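Local atomic coordinates of carbamate kinase (Mycoplasma penetrans, PDB entry 4AXS), a protein that probably catalyses the reversible transfer of a phosphoryl group between carbamoyl phosphate and ADP, yielding ATP in the arginine deiminase pathway. Residues Val250-Asp255 with Leu292-Ala297; Arg26-Leu31 with Phe234-Ile239; Val94-Ala99 with Asp227-Lys232. One frame throughout, in Å; residues are numbered along the deposited sequence.

Overall arrangement
Contacts 1 and 2 share one mixed sheet, in which strands 27-31 and 247-251 are parallel neighbours, and their centres lie about 12 Å apart. Helix 232-242 belongs to contact 2 and leads in the chain to strand 247-251 of contact 1; it also packs on segment 292-297. Contact 3 is more remote, about 21 Å from contact 1 and 19 Å from contact 2 between centres, but segment 227-232 runs directly into helix 232-242. Along the chain contact 3 is nested inside the loop closed by contact 2, and contact 1 follows. Thus the helix joins the sheet core to a loop running toward helix 96-121 near the dimer partner.

Contact 1: Val250-Asp255 with Leu292-Ala297; sequences VLTAVD and LPKIKA. With SO4 (sulfate ion), chain C.
Lys294, on the first turn of helix 292-302, lies over Val250 and Thr252 at the C-terminal end of strand 247-251. In this amino acid kinase fold the helix leads into strand 309-313, the parallel neighbour of 247-251, so the contact belongs to a beta-alpha-beta crossover whose connection is lengthened by the residues ahead of the helix. From CB outward, the lysine first meets valine: Lys294 CB lies 4.1 Å from Val250 CG1. With CG anti to the carbonyl carbon (chi1 -43°), the chain heads along the strand end, from Val250 toward Thr252. Lys294 CD touches both residues, 4.1 Å from Val250 CG1 and 4.0 Å from Thr252 OG1. Farther along, Lys294 CE approaches Thr252 OG1 to 3.5 Å, a contact of a methylene with a hydroxyl. Bends at chi3 (136°) and chi4 (52°) turn the end of the chain, and the ammonium is hydrogen-bonded to the backbone O of Ser290, with a long, weak ion pair to Asp233. A sulfate, probably from the crystallisation liquor, lies beyond; Lys294 NZ is 3.6 Å from its O4, too long to count as a hydrogen bond but probably an electrostatic attraction. The Thr252 hydroxyl also faces this ion, but the modelled separation is too short to be trusted in detail, and the approach of Ala253 N is weak. Asn34 ND2 is bonded to the same sulfate, consistent with an anion-binding pocket at the strand ends, where kinases of this family handle phosphate groups. Back on the apolar side, Lys294 CE keeps touch with the valine as well, 4.0 Å from Val250 CG1.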
loop_
_atom_site.group_PDB
_atom_site.type_symbol
_atom_site.label_atom_id
_atom_site.label_comp_id
_atom_site.label_asym_id
_atom_site.label_seq_id
_atom_site.Cartn_x
_atom_site.Cartn_y
_atom_site.Cartn_z
ATOM N N VAL A 250 4.656 -18.369 -12.836
ATOM C CA VAL A 250 5.786 -17.478 -12.651
ATOM C C VAL A 250 6.164 -16.844 -13.986
ATOM O O VAL A 250 6.666 -17.535 -14.887
ATOM C CB VAL A 250 6.995 -18.259 -12.097
ATOM C CG1 VAL A 250 8.249 -17.392 -12.082
ATOM C CG2 VAL A 250 6.674 -18.826 -10.705
ATOM N N LEU A 251 5.909 -15.540 -14.120
ATOM C CA LEU A 251 6.137 -14.850 -15.386
ATOM C C LEU A 251 7.574 -14.429 -15.493
ATOM O O LEU A 251 8.145 -13.868 -14.558
ATOM C CB LEU A 251 5.234 -13.641 -15.535
ATOM C CG LEU A 251 3.753 -13.968 -15.625
ATOM C CD1 LEU A 251 2.949 -12.687 -15.814
ATOM C CD2 LEU A 251 3.502 -14.954 -16.759
ATOM N N THR A 252 8.157 -14.698 -16.646
ATOM C CA THR A 252 9.589 -14.599 -16.804
ATOM C C THR A 252 9.858 -14.565 -18.293
ATOM O O THR A 252 9.013 -14.976 -19.081
ATOM C CB THR A 252 10.292 -15.815 -16.159
ATOM O OG1 THR A 252 11.684 -15.529 -15.971
ATOM C CG2 THR A 252 10.119 -17.066 -17.025
ATOM N N ALA A 253 11.035 -14.086 -18.677
ATOM C CA ALA A 253 11.296 -13.753 -20.076
ATOM C C ALA A 253 11.740 -14.933 -20.934
ATOM O O ALA A 253 12.516 -14.747 -21.869
ATOM C CB ALA A 253 12.324 -12.627 -20.165
ATOM N N VAL A 254 11.254 -16.134 -20.625
ATOM C CA VAL A 254 11.617 -17.317 -21.409
ATOM C C VAL A 254 10.400 -18.128 -21.833
ATOM O O VAL A 254 9.409 -18.203 -21.116
ATOM C CB VAL A 254 12.586 -18.255 -20.644
ATOM C CG1 VAL A 254 13.793 -17.480 -20.115
ATOM C CG2 VAL A 254 11.858 -18.994 -19.517
ATOM N N ASP A 255 10.486 -18.743 -23.005
ATOM C CA ASP A 255 9.434 -19.643 -23.480
ATOM C C ASP A 255 9.455 -20.990 -22.744
ATOM O O ASP A 255 8.402 -21.563 -22.446
ATOM C CB ASP A 255 9.558 -19.850 -24.988
ATOM C CG ASP A 255 10.943 -20.323 -25.398
ATOM O OD1 ASP A 255 11.900 -20.111 -24.611
ATOM O OD2 ASP A 255 11.073 -20.913 -26.504
ATOM N N LEU A 292 16.942 -20.466 -10.675
ATOM C CA LEU A 292 16.994 -21.389 -9.545
ATOM C C LEU A 292 15.876 -21.146 -8.539
ATOM O O LEU A 292 15.096 -22.056 -8.262
ATOM C CB LEU A 292 18.372 -21.346 -8.869
ATOM C CG LEU A 292 18.746 -22.532 -7.973
ATOM C CD1 LEU A 292 18.434 -23.877 -8.662
ATOM C CD2 LEU A 292 20.215 -22.456 -7.557
ATOM N N PRO A 293 15.790 -19.914 -7.997
ATOM C CA PRO A 293 14.763 -19.557 -7.012
ATOM C C PRO A 293 13.353 -19.784 -7.531
ATOM O O PRO A 293 12.496 -20.195 -6.746
ATOM C CB PRO A 293 14.996 -18.055 -6.793
ATOM C CG PRO A 293 16.422 -17.848 -7.108
ATOM C CD PRO A 293 16.702 -18.784 -8.255
ATOM N N LYS A 294 13.118 -19.525 -8.817
ATOM C CA LYS A 294 11.796 -19.713 -9.410
ATOM C C LYS A 294 11.462 -21.194 -9.477
ATOM O O LYS A 294 10.341 -21.618 -9.183
ATOM C CB LYS A 294 11.726 -19.115 -10.810
ATOM C CG LYS A 294 12.367 -17.754 -10.958
ATOM C CD LYS A 294 12.317 -17.284 -12.403
ATOM C CE LYS A 294 11.902 -15.823 -12.478
ATOM N NZ LYS A 294 12.756 -14.970 -11.593
ATOM N N ILE A 295 12.453 -21.978 -9.872
ATOM C CA ILE A 295 12.325 -23.415 -9.917
ATOM C C ILE A 295 12.017 -23.947 -8.528
ATOM O O ILE A 295 11.015 -24.637 -8.315
ATOM C CB ILE A 295 13.633 -24.052 -10.413
ATOM C CG1 ILE A 295 13.868 -23.695 -11.884
ATOM C CG2 ILE A 295 13.622 -25.568 -10.190
ATOM C CD1 ILE A 295 12.703 -24.024 -12.783
ATOM N N LYS A 296 12.891 -23.622 -7.587
ATOM C CA LYS A 296 12.751 -24.099 -6.225
ATOM C C LYS A 296 11.391 -23.720 -5.635
ATOM O O LYS A 296 10.674 -24.567 -5.094
ATOM C CB LYS A 296 13.884 -23.552 -5.366
ATOM C CG LYS A 296 15.242 -24.167 -5.665
ATOM C CD LYS A 296 16.371 -23.379 -4.998
ATOM C CE LYS A 296 17.463 -24.290 -4.445
ATOM N NZ LYS A 296 18.590 -23.505 -3.849
ATOM N N ALA A 297 11.031 -22.447 -5.758
ATOM C CA ALA A 297 9.710 -21.985 -5.334
ATOM C C ALA A 297 8.570 -22.734 -6.031
ATOM O O ALA A 297 7.534 -22.986 -5.431
ATOM C CB ALA A 297 9.569 -20.471 -5.545
HETATM S S SO4 C . 12.491 -12.066 -14.667
HETATM O O1 SO4 C . 12.169 -13.236 -15.477
HETATM O O2 SO4 C . 12.705 -10.941 -15.581
HETATM O O3 SO4 C . 11.381 -11.804 -13.750
HETATM O O4 SO4 C . 13.702 -12.317 -13.876
#

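Contact 2: Arg26-Leu31 with Phe234-Ile239; sequences RIVIAL and FALAKI
Phe234 O accepts two backbone N-H groups, that of Lys238 N at 2.9 Å and, weakly, that of Ala237 N at 3.1 Å, and so closes the helical turn that lays Leu236 against Val28 and Ala30. The setting is the alpha/beta core of the amino acid kinase fold: helix 232-242 covers one face of the sheet and then leads into strand 247-251, the parallel neighbour of strand 27-31. Segments 234-239 and 27-31 therefore run antiparallel, at 169° between their directions, with axes 8.9 Å apart at closest approach. Val28 and Ala30, two residues apart on the strand, both turn their CB toward the helix, whereas Ile29 between them points to the other face, where it touches Val64 and Leu251. Leu236 divides its two methyl branches between them. Leu236 CD2 goes to the valine, 3.7 Å from Val28 CG1, the two side chains meeting at a slant. On the valine, CG1 stands opposite its own backbone N (chi1 172°), a rotation that also brings Val28 CG1 near the carbonyl oxygen of Leu236. The other branch serves the alanine, with Leu236 CD1 at 3.5 Å from Ala30 CB; the small residue lets the leucine come close to the strand backbone. The contact is buried and the side-chain packing is apolar, while the strand's polar groups are engaged within the sheet, Val28 with Ile247 and Val249. The leucine's nearness to the main chain is measured by Leu236 CD1, 4.0 Å from Ala30 CA.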
loop_
_atom_site.group_PDB
_atom_site.type_symbol
_atom_site.label_atom_id
_atom_site.label_comp_id
_atom_site.label_asym_id
_atom_site.label_seq_id
_atom_site.Cartn_x
_atom_site.Cartn_y
_atom_site.Cartn_z
ATOM N N ARG A 26 -8.521 -21.589 -9.639
ATOM C CA ARG A 26 -7.726 -20.658 -8.848
ATOM C C ARG A 26 -6.292 -20.603 -9.366
ATOM O O ARG A 26 -5.688 -21.641 -9.658
ATOM C CB ARG A 26 -7.751 -21.046 -7.365
ATOM C CG ARG A 26 -7.198 -19.965 -6.439
ATOM C CD ARG A 26 -7.536 -20.222 -4.978
ATOM N NE ARG A 26 -8.930 -19.901 -4.691
ATOM C CZ ARG A 26 -9.452 -19.842 -3.468
ATOM N NH1 ARG A 26 -8.690 -20.085 -2.409
ATOM N NH2 ARG A 26 -10.734 -19.544 -3.301
ATOM N N ILE A 27 -5.750 -19.392 -9.478
ATOM C CA ILE A 27 -4.434 -19.189 -10.089
ATOM C C ILE A 27 -3.658 -18.015 -9.490
ATOM O O ILE A 27 -4.119 -16.876 -9.528
ATOM C CB ILE A 27 -4.563 -18.917 -11.593
ATOM C CG1 ILE A 27 -5.316 -20.061 -12.281
ATOM C CG2 ILE A 27 -3.188 -18.705 -12.201
ATOM C CD1 ILE A 27 -5.858 -19.707 -13.655
ATOM N N VAL A 28 -2.475 -18.296 -8.949
ATOM C CA VAL A 28 -1.606 -17.255 -8.424
ATOM C C VAL A 28 -0.554 -16.898 -9.447
ATOM O O VAL A 28 0.208 -17.761 -9.906
ATOM C CB VAL A 28 -0.895 -17.698 -7.146
ATOM C CG1 VAL A 28 0.143 -16.665 -6.752
ATOM C CG2 VAL A 28 -1.904 -17.899 -6.018
ATOM N N ILE A 29 -0.500 -15.626 -9.807
ATOM C CA ILE A 29 0.424 -15.173 -10.834
ATOM C C ILE A 29 1.443 -14.206 -10.248
ATOM O O ILE A 29 1.080 -13.297 -9.518
ATOM C CB ILE A 29 -0.326 -14.504 -12.013
ATOM C CG1 ILE A 29 -1.457 -15.408 -12.501
ATOM C CG2 ILE A 29 0.628 -14.211 -13.166
ATOM C CD1 ILE A 29 -2.102 -14.947 -13.795
ATOM N N ALA A 30 2.714 -14.407 -10.578
ATOM C CA ALA A 30 3.787 -13.570 -10.057
ATOM C C ALA A 30 4.515 -12.823 -11.173
ATOM O O ALA A 30 5.106 -13.435 -12.053
ATOM C CB ALA A 30 4.770 -14.420 -9.255
ATOM N N LEU A 31 4.484 -11.496 -11.122
ATOM C CA LEU A 31 5.046 -10.659 -12.189
ATOM C C LEU A 31 6.381 -10.020 -11.804
ATOM O O LEU A 31 6.448 -9.218 -10.870
ATOM C CB LEU A 31 4.040 -9.570 -12.561
ATOM C CG LEU A 31 4.420 -8.442 -13.520
ATOM C CD1 LEU A 31 4.612 -8.941 -14.926
ATOM C CD2 LEU A 31 3.309 -7.395 -13.486
ATOM N N PHE A 234 9.312 -17.191 -4.029
ATOM C CA PHE A 234 9.083 -17.846 -2.741
ATOM C C PHE A 234 7.846 -17.266 -2.051
ATOM O O PHE A 234 6.976 -17.998 -1.569
ATOM C CB PHE A 234 10.259 -17.602 -1.788
ATOM C CG PHE A 234 11.534 -18.314 -2.158
ATOM C CD1 PHE A 234 11.546 -19.369 -3.054
ATOM C CD2 PHE A 234 12.735 -17.941 -1.567
ATOM C CE1 PHE A 234 12.714 -20.012 -3.354
ATOM C CE2 PHE A 234 13.918 -18.599 -1.881
ATOM C CZ PHE A 234 13.899 -19.627 -2.777
ATOM N N ALA A 235 7.784 -15.939 -1.980
ATOM C CA ALA A 235 6.716 -15.289 -1.245
ATOM C C ALA A 235 5.405 -15.714 -1.846
ATOM O O ALA A 235 4.528 -16.205 -1.158
ATOM C CB ALA A 235 6.864 -13.746 -1.278
ATOM N N LEU A 236 5.282 -15.542 -3.148
ATOM C CA LEU A 236 4.014 -15.797 -3.813
ATOM C C LEU A 236 3.659 -17.276 -3.842
ATOM O O LEU A 236 2.486 -17.643 -3.985
ATOM C CB LEU A 236 4.018 -15.191 -5.214
ATOM C CG LEU A 236 3.471 -13.767 -5.142
ATOM C CD1 LEU A 236 4.144 -12.858 -6.157
ATOM C CD2 LEU A 236 1.958 -13.780 -5.325
ATOM N N ALA A 237 4.676 -18.123 -3.698
ATOM C CA ALA A 237 4.449 -19.556 -3.617
ATOM C C ALA A 237 3.890 -19.930 -2.232
ATOM O O ALA A 237 3.008 -20.774 -2.124
ATOM C CB ALA A 237 5.726 -20.317 -3.936
ATOM N N LYS A 238 4.381 -19.276 -1.184
ATOM C CA LYS A 238 3.823 -19.464 0.163
ATOM C C LYS A 238 2.368 -19.028 0.224
ATOM O O LYS A 238 1.528 -19.693 0.833
ATOM C CB LYS A 238 4.630 -18.693 1.210
ATOM C CG LYS A 238 5.572 -19.564 2.041
ATOM C CD LYS A 238 4.857 -20.322 3.168
ATOM C CE LYS A 238 5.834 -21.264 3.893
ATOM N NZ LYS A 238 5.495 -21.483 5.334
ATOM N N ILE A 239 2.091 -17.893 -0.408
ATOM C CA ILE A 239 0.745 -17.372 -0.560
ATOM C C ILE A 239 -0.125 -18.292 -1.408
ATOM O O ILE A 239 -1.268 -18.573 -1.049
ATOM C CB ILE A 239 0.796 -15.972 -1.209
ATOM C CG1 ILE A 239 1.286 -14.943 -0.186
ATOM C CG2 ILE A 239 -0.565 -15.579 -1.797
ATOM C CD1 ILE A 239 1.387 -13.548 -0.727
#

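Contact 3: Val94-Ala99 with Asp227-Lys232. With SO4 (sulfate ion), chain B.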
loop_
_atom_site.group_PDB
_atom_site.type_symbol
_atom_site.label_atom_id
_atom_site.label_comp_id
_atom_site.label_asym_id
_atom_site.label_seq_id
_atom_site.Cartn_x
_atom_site.Cartn_y
_atom_site.Cartn_z
ATOM N N VAL A 94 16.149 6.837 4.910
ATOM C CA VAL A 94 15.147 5.871 4.491
ATOM C C VAL A 94 15.740 4.480 4.371
ATOM O O VAL A 94 16.242 4.113 3.306
ATOM C CB VAL A 94 14.566 6.243 3.118
ATOM C CG1 VAL A 94 13.521 5.219 2.695
ATOM C CG2 VAL A 94 13.980 7.647 3.156
ATOM N N PRO A 95 15.675 3.696 5.460
ATOM C CA PRO A 95 16.093 2.299 5.393
ATOM C C PRO A 95 15.390 1.565 4.262
ATOM O O PRO A 95 14.414 2.064 3.687
ATOM C CB PRO A 95 15.645 1.734 6.735
ATOM C CG PRO A 95 15.640 2.908 7.645
ATOM C CD PRO A 95 15.168 4.052 6.793
ATOM N N PHE A 96 15.891 0.374 3.953
ATOM C CA PHE A 96 15.384 -0.382 2.830
ATOM C C PHE A 96 13.948 -0.848 3.058
ATOM O O PHE A 96 13.149 -0.830 2.122
ATOM C CB PHE A 96 16.305 -1.563 2.509
ATOM C CG PHE A 96 16.252 -1.987 1.080
ATOM C CD1 PHE A 96 16.886 -1.241 0.102
ATOM C CD2 PHE A 96 15.554 -3.120 0.708
ATOM C CE1 PHE A 96 16.843 -1.619 -1.224
ATOM C CE2 PHE A 96 15.502 -3.508 -0.619
ATOM C CZ PHE A 96 16.150 -2.748 -1.590
ATOM N N ALA A 97 13.617 -1.255 4.284
ATOM C CA ALA A 97 12.235 -1.623 4.599
ATOM C C ALA A 97 11.272 -0.544 4.143
ATOM O O ALA A 97 10.302 -0.825 3.439
ATOM C CB ALA A 97 12.052 -1.888 6.076
ATOM N N GLU A 98 11.552 0.699 4.529
ATOM C CA GLU A 98 10.643 1.802 4.206
ATOM C C GLU A 98 10.554 2.039 2.695
ATOM O O GLU A 98 9.498 2.393 2.185
ATOM C CB GLU A 98 11.004 3.098 4.968
ATOM C CG GLU A 98 10.578 3.110 6.446
ATOM C CD GLU A 98 11.608 2.472 7.385
ATOM O OE1 GLU A 98 12.703 2.105 6.916
ATOM O OE2 GLU A 98 11.328 2.331 8.595
ATOM N N ALA A 99 11.659 1.839 1.985
ATOM C CA ALA A 99 11.653 1.937 0.522
ATOM C C ALA A 99 10.918 0.766 -0.161
ATOM O O ALA A 99 10.486 0.879 -1.315
ATOM C CB ALA A 99 13.066 2.054 -0.008
ATOM N N ASP A 227 15.568 -4.971 7.602
ATOM C CA ASP A 227 16.084 -4.641 6.279
ATOM C C ASP A 227 16.586 -5.894 5.582
ATOM O O ASP A 227 17.145 -6.794 6.209
ATOM C CB ASP A 227 17.171 -3.559 6.328
ATOM C CG ASP A 227 18.269 -3.872 7.333
ATOM O OD1 ASP A 227 17.998 -3.782 8.560
ATOM O OD2 ASP A 227 19.399 -4.196 6.893
ATOM N N GLY A 228 16.370 -5.941 4.277
ATOM C CA GLY A 228 16.615 -7.139 3.514
ATOM C C GLY A 228 15.463 -7.349 2.561
ATOM O O GLY A 228 14.520 -6.550 2.514
ATOM N N VAL A 229 15.542 -8.428 1.794
ATOM C CA VAL A 229 14.515 -8.731 0.818
ATOM C C VAL A 229 14.000 -10.156 0.969
ATOM O O VAL A 229 14.559 -10.980 1.691
ATOM C CB VAL A 229 15.037 -8.575 -0.616
ATOM C CG1 VAL A 229 15.588 -7.182 -0.832
ATOM C CG2 VAL A 229 16.085 -9.632 -0.905
ATOM N N ILE A 230 12.916 -10.428 0.266
ATOM C CA ILE A 230 12.336 -11.739 0.241
ATOM C C ILE A 230 12.063 -11.969 -1.211
ATOM O O ILE A 230 11.524 -11.093 -1.884
ATOM C CB ILE A 230 11.041 -11.762 1.038
ATOM C CG1 ILE A 230 11.377 -11.609 2.526
ATOM C CG2 ILE A 230 10.262 -13.030 0.745
ATOM C CD1 ILE A 230 10.218 -11.282 3.379
ATOM N N ASP A 231 12.495 -13.126 -1.706
ATOM C CA ASP A 231 12.313 -13.485 -3.093
ATOM C C ASP A 231 10.811 -13.587 -3.374
ATOM O O ASP A 231 10.100 -14.371 -2.737
ATOM C CB ASP A 231 13.022 -14.807 -3.365
ATOM C CG ASP A 231 12.845 -15.283 -4.789
ATOM O OD1 ASP A 231 11.733 -15.747 -5.125
ATOM O OD2 ASP A 231 13.814 -15.166 -5.571
ATOM N N LYS A 232 10.333 -12.773 -4.312
ATOM C CA LYS A 232 8.914 -12.697 -4.612
ATOM C C LYS A 232 8.329 -14.037 -5.068
ATOM O O LYS A 232 7.162 -14.333 -4.795
ATOM C CB LYS A 232 8.630 -11.584 -5.635
ATOM C CG LYS A 232 9.177 -11.827 -7.052
ATOM C CD LYS A 232 8.143 -12.503 -7.936
ATOM C CE LYS A 232 8.406 -12.226 -9.404
ATOM N NZ LYS A 232 9.646 -12.894 -9.903
HETATM S S SO4 B . 12.265 -9.371 -9.129
HETATM O O1 SO4 B . 12.749 -8.899 -7.830
HETATM O O2 SO4 B . 11.087 -8.569 -9.454
HETATM O O3 SO4 B . 13.260 -9.198 -10.196
HETATM O O4 SO4 B . 11.958 -10.809 -9.083
#
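Apolar contact is carried by Phe96 and Val229: Phe96 CE2 lies 3.7 Å from Val229 CG1, the methyl approaching the ring obliquely. Phe96 CG is anti to the backbone N (chi1 -153°), which swings the ring out from the first turn of its helix toward the loop. Nearer the backbone, Phe96 CB and Asp227 CB are 4.4 Å apart, and the aspartate's carboxylate leads away from there. Elsewhere the ring makes a T-shaped stack with Phe78 and touches Val74, both of helix 71-83.

A polar atom meets the same ring at its edge, for Gly228 O lies near the ring plane, 4.0 Å from Phe96 CD2. Gly228 has a phi of 136°, a backbone setting that suits glycine.

In the fold, this joins the N-terminal turn of helix 96-121, with Pro95 at its N-cap, to the loop between strand 223-225 and helix 232-242. Glu98, two residues on from Phe96, turns to the dimer interface, where its OE2 is hydrogen-bonded to His110 of the second subunit.

Capping and charge mark the loop's far end. Asp231 is the N-cap of helix 232-242, its OD1 accepting the N-H of Phe234. Next to it, Lys232 NZ gives a hydrogen bond of 3.2 Å to O4 of a second sulfate, probably from the crystallisation liquor, that Gly33 N also binds, and Lys232 CG lies 3.6 Å from that same O4.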